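Local structure of ACT domain protein (1ZPV) at residues Met4-Gly12 / Asn74-Phe85. The protein is of unknown function but forms a homodimer with the ACT-domain fold, a fold that in many relatives serves as a small-molecule-sensing regulatory module. Numbering follows the deposited sequence.
Sequences MKAIITVVG and NVKINIQSAAIF
Ile-7, Thr-9 and Val-11 exchange paired backbone hydrogen bonds with Gln-80, Asn-78 and Lys-76, so that in each of these antiparallel pairs both N-H groups and both carbonyls are satisfied across the strands. The shortest bonds include Asn-78 N to Thr-9 O at 2.8 Å, whose donor lies in the carbonyl plane. A seventh bond continues the ladder past the end of strand 75-81: Ala-82 N reaches Lys-5 O at 2.9 Å, almost straight at 175° but from above the carbonyl plane. Beside it, a water accepts from Lys-5 N and is hydrogen-bonded to Ser-81 OG (3.1 Å). That hydroxyl also accepts from Ala-83 N in an ST turn as the chain leaves the sheet. In the βαββαβ fold of the ACT domain, strand 4-12 is the inner strand of this pair and 75-81 the outermost within the chain: Met-4, Ala-6, Ile-8, Val-10 and Gly-12 bond to strand 44-53 on its other side. Side chains of Ile-8 and Val-10 face the two helices, meeting Phe-66 and Val-22. Here Ile-8 and Ile-77 run side by side, CG2 to CG2 3.6 Å, while Ile-79 CG1 lies 3.7 Å from Ala-6 CB. On the other face, Ile-7 CD1 approaches Phe-85 CE2 at 4.0 Å, and Asn-78 packs on Asn-78 of the second subunit.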
loop_
_atom_site.group_PDB
_atom_site.type_symbol
_atom_site.label_atom_id
_atom_site.label_comp_id
_atom_site.label_asym_id
_atom_site.label_seq_id
_atom_site.Cartn_x
_atom_site.Cartn_y
_atom_site.Cartn_z
HETATM N N MSE C 4 0.160 -22.126 -14.110
HETATM C CA MSE C 4 -0.204 -20.727 -14.126
HETATM C C MSE C 4 -0.236 -20.264 -12.680
HETATM O O MSE C 4 -0.722 -21.000 -11.801
HETATM C CB MSE C 4 -1.587 -20.542 -14.794
HETATM C CG MSE C 4 -2.151 -19.143 -14.809
HETATM SE SE MSE C 4 -3.053 -18.633 -13.108
HETATM C CE MSE C 4 -4.399 -17.394 -13.907
ATOM N N LYS C 5 0.281 -19.059 -12.437
ATOM C CA LYS C 5 0.118 -18.382 -11.141
ATOM C C LYS C 5 -0.032 -16.908 -11.428
ATOM O O LYS C 5 0.620 -16.394 -12.350
ATOM C CB LYS C 5 1.333 -18.606 -10.238
ATOM C CG LYS C 5 1.111 -18.250 -8.772
ATOM C CD LYS C 5 2.110 -18.964 -7.840
ATOM C CE LYS C 5 1.622 -20.345 -7.387
ATOM N NZ LYS C 5 0.317 -20.322 -6.616
ATOM N N ALA C 6 -0.863 -16.227 -10.625
ATOM C CA ALA C 6 -1.150 -14.813 -10.812
ATOM C C ALA C 6 -1.518 -14.117 -9.521
ATOM O O ALA C 6 -1.942 -14.748 -8.564
ATOM C CB ALA C 6 -2.294 -14.620 -11.831
ATOM N N ILE C 7 -1.428 -12.793 -9.534
ATOM C CA ILE C 7 -1.843 -11.982 -8.398
ATOM C C ILE C 7 -2.973 -11.083 -8.886
ATOM O O ILE C 7 -2.815 -10.393 -9.879
ATOM C CB ILE C 7 -0.666 -11.126 -7.837
ATOM C CG1 ILE C 7 0.509 -12.034 -7.389
ATOM C CG2 ILE C 7 -1.143 -10.305 -6.646
ATOM C CD1 ILE C 7 1.494 -12.379 -8.514
ATOM N N ILE C 8 -4.115 -11.147 -8.203
ATOM C CA ILE C 8 -5.289 -10.379 -8.558
ATOM C C ILE C 8 -5.475 -9.291 -7.516
ATOM O O ILE C 8 -5.407 -9.536 -6.292
ATOM C CB ILE C 8 -6.561 -11.260 -8.602
ATOM C CG1 ILE C 8 -6.421 -12.366 -9.652
ATOM C CG2 ILE C 8 -7.870 -10.394 -8.770
ATOM C CD1 ILE C 8 -7.700 -13.337 -9.771
ATOM N N THR C 9 -5.735 -8.090 -7.983
ATOM C CA THR C 9 -5.937 -7.007 -7.042
ATOM C C THR C 9 -7.246 -6.322 -7.382
ATOM O O THR C 9 -7.627 -6.179 -8.564
ATOM C CB THR C 9 -4.734 -6.031 -7.013
ATOM O OG1 THR C 9 -4.514 -5.521 -8.305
ATOM C CG2 THR C 9 -3.461 -6.759 -6.624
ATOM N N VAL C 10 -7.950 -5.919 -6.338
ATOM C CA VAL C 10 -9.280 -5.355 -6.486
ATOM C C VAL C 10 -9.402 -4.081 -5.652
ATOM O O VAL C 10 -8.954 -4.045 -4.490
ATOM C CB VAL C 10 -10.377 -6.378 -5.985
ATOM C CG1 VAL C 10 -11.763 -5.756 -6.094
ATOM C CG2 VAL C 10 -10.268 -7.730 -6.727
ATOM N N VAL C 11 -10.000 -3.041 -6.255
ATOM C CA VAL C 11 -10.233 -1.755 -5.611
ATOM C C VAL C 11 -11.628 -1.295 -5.968
ATOM O O VAL C 11 -12.016 -1.298 -7.163
ATOM C CB VAL C 11 -9.270 -0.620 -6.100
ATOM C CG1 VAL C 11 -9.543 0.706 -5.282
ATOM C CG2 VAL C 11 -7.846 -1.031 -5.981
ATOM N N GLY C 12 -12.374 -0.894 -4.948
ATOM C CA GLY C 12 -13.662 -0.259 -5.152
ATOM C C GLY C 12 -14.051 0.570 -3.947
ATOM O O GLY C 12 -13.324 0.606 -2.958
ATOM N N ASN C 74 -18.788 -2.593 -9.983
ATOM C CA ASN C 74 -18.249 -1.232 -9.781
ATOM C C ASN C 74 -16.866 -1.241 -9.086
ATOM O O ASN C 74 -16.578 -0.431 -8.199
ATOM C CB ASN C 74 -19.256 -0.319 -9.055
ATOM C CG ASN C 74 -20.624 -0.257 -9.750
ATOM O OD1 ASN C 74 -21.650 -0.515 -9.132
ATOM N ND2 ASN C 74 -20.632 0.097 -11.016
ATOM N N VAL C 75 -16.010 -2.184 -9.497
ATOM C CA VAL C 75 -14.664 -2.309 -8.933
ATOM C C VAL C 75 -13.637 -2.478 -10.055
ATOM O O VAL C 75 -13.959 -2.920 -11.175
ATOM C CB VAL C 75 -14.519 -3.503 -7.907
ATOM C CG1 VAL C 75 -15.470 -3.352 -6.713
ATOM C CG2 VAL C 75 -14.674 -4.893 -8.579
ATOM N N LYS C 76 -12.403 -2.127 -9.757
ATOM C CA LYS C 76 -11.356 -2.260 -10.744
ATOM C C LYS C 76 -10.581 -3.515 -10.404
ATOM O O LYS C 76 -10.067 -3.632 -9.292
ATOM C CB LYS C 76 -10.476 -1.032 -10.702
ATOM C CG LYS C 76 -9.531 -0.896 -11.898
ATOM C CD LYS C 76 -10.277 -0.497 -13.174
ATOM C CE LYS C 76 -9.356 -0.619 -14.374
ATOM N NZ LYS C 76 -8.003 -0.110 -13.999
ATOM N N ILE C 77 -10.510 -4.464 -11.334
ATOM C CA ILE C 77 -9.768 -5.699 -11.054
ATOM C C ILE C 77 -8.533 -5.800 -11.950
ATOM O O ILE C 77 -8.658 -5.743 -13.157
ATOM C CB ILE C 77 -10.624 -6.948 -11.221
ATOM C CG1 ILE C 77 -11.852 -6.860 -10.313
ATOM C CG2 ILE C 77 -9.754 -8.238 -10.904
ATOM C CD1 ILE C 77 -12.921 -7.969 -10.490
ATOM N N ASN C 78 -7.366 -5.999 -11.349
ATOM C CA ASN C 78 -6.135 -6.127 -12.120
ATOM C C ASN C 78 -5.633 -7.563 -11.937
ATOM O O ASN C 78 -5.782 -8.149 -10.839
ATOM C CB ASN C 78 -5.110 -5.064 -11.670
ATOM C CG ASN C 78 -5.401 -3.645 -12.258
ATOM O OD1 ASN C 78 -4.732 -3.196 -13.206
ATOM N ND2 ASN C 78 -6.384 -2.951 -11.699
ATOM N N ILE C 79 -5.107 -8.170 -12.991
ATOM C CA ILE C 79 -4.434 -9.479 -12.821
ATOM C C ILE C 79 -3.032 -9.425 -13.434
ATOM O O ILE C 79 -2.848 -8.865 -14.531
ATOM C CB ILE C 79 -5.296 -10.673 -13.355
ATOM C CG1 ILE C 79 -4.596 -12.034 -13.121
ATOM C CG2 ILE C 79 -5.751 -10.445 -14.821
ATOM C CD1 ILE C 79 -5.509 -13.252 -13.391
ATOM N N GLN C 80 -2.051 -9.995 -12.725
ATOM C CA GLN C 80 -0.666 -9.970 -13.153
ATOM C C GLN C 80 -0.138 -11.406 -13.081
ATOM O O GLN C 80 -0.199 -12.010 -12.012
ATOM C CB GLN C 80 0.115 -9.066 -12.184
ATOM C CG GLN C 80 1.613 -9.030 -12.374
ATOM C CD GLN C 80 2.003 -8.457 -13.727
ATOM O OE1 GLN C 80 1.811 -7.267 -13.989
ATOM N NE2 GLN C 80 2.539 -9.313 -14.600
ATOM N N SER C 81 0.388 -11.939 -14.188
ATOM C CA SER C 81 1.049 -13.251 -14.148
ATOM C C SER C 81 2.252 -13.139 -13.225
ATOM O O SER C 81 3.029 -12.162 -13.313
ATOM C CB SER C 81 1.526 -13.675 -15.551
ATOM O OG SER C 81 2.209 -14.892 -15.454
ATOM N N ALA C 82 2.458 -14.170 -12.411
ATOM C CA ALA C 82 3.634 -14.284 -11.536
ATOM C C ALA C 82 4.942 -14.512 -12.324
ATOM O O ALA C 82 6.032 -14.275 -11.798
ATOM C CB ALA C 82 3.422 -15.426 -10.550
ATOM N N ALA C 83 4.823 -14.946 -13.584
ATOM C CA ALA C 83 5.994 -15.210 -14.443
ATOM C C ALA C 83 6.945 -14.022 -14.519
ATOM O O ALA C 83 8.167 -14.188 -14.672
ATOM C CB ALA C 83 5.564 -15.644 -15.857
ATOM N N ILE C 84 6.379 -12.817 -14.451
ATOM C CA ILE C 84 7.183 -11.613 -14.543
ATOM C C ILE C 84 8.244 -11.499 -13.421
ATOM O O ILE C 84 9.364 -11.007 -13.665
ATOM C CB ILE C 84 6.273 -10.356 -14.608
ATOM C CG1 ILE C 84 5.397 -10.406 -15.870
ATOM C CG2 ILE C 84 7.089 -9.074 -14.584
ATOM C CD1 ILE C 84 6.160 -10.757 -17.152
ATOM N N PHE C 85 7.922 -12.019 -12.232
ATOM C CA PHE C 85 8.843 -12.029 -11.091
ATOM C C PHE C 85 9.802 -13.235 -11.054
ATOM O O PHE C 85 10.667 -13.312 -10.193
ATOM C CB PHE C 85 8.053 -11.954 -9.779
ATOM C CG PHE C 85 6.980 -10.901 -9.784
ATOM C CD1 PHE C 85 7.322 -9.546 -9.703
ATOM C CD2 PHE C 85 5.644 -11.250 -9.886
ATOM C CE1 PHE C 85 6.328 -8.570 -9.718
ATOM C CE2 PHE C 85 4.645 -10.281 -9.907
ATOM C CZ PHE C 85 4.989 -8.946 -9.824
HETATM O O HOH W 1 1.566 -17.798 -14.693
#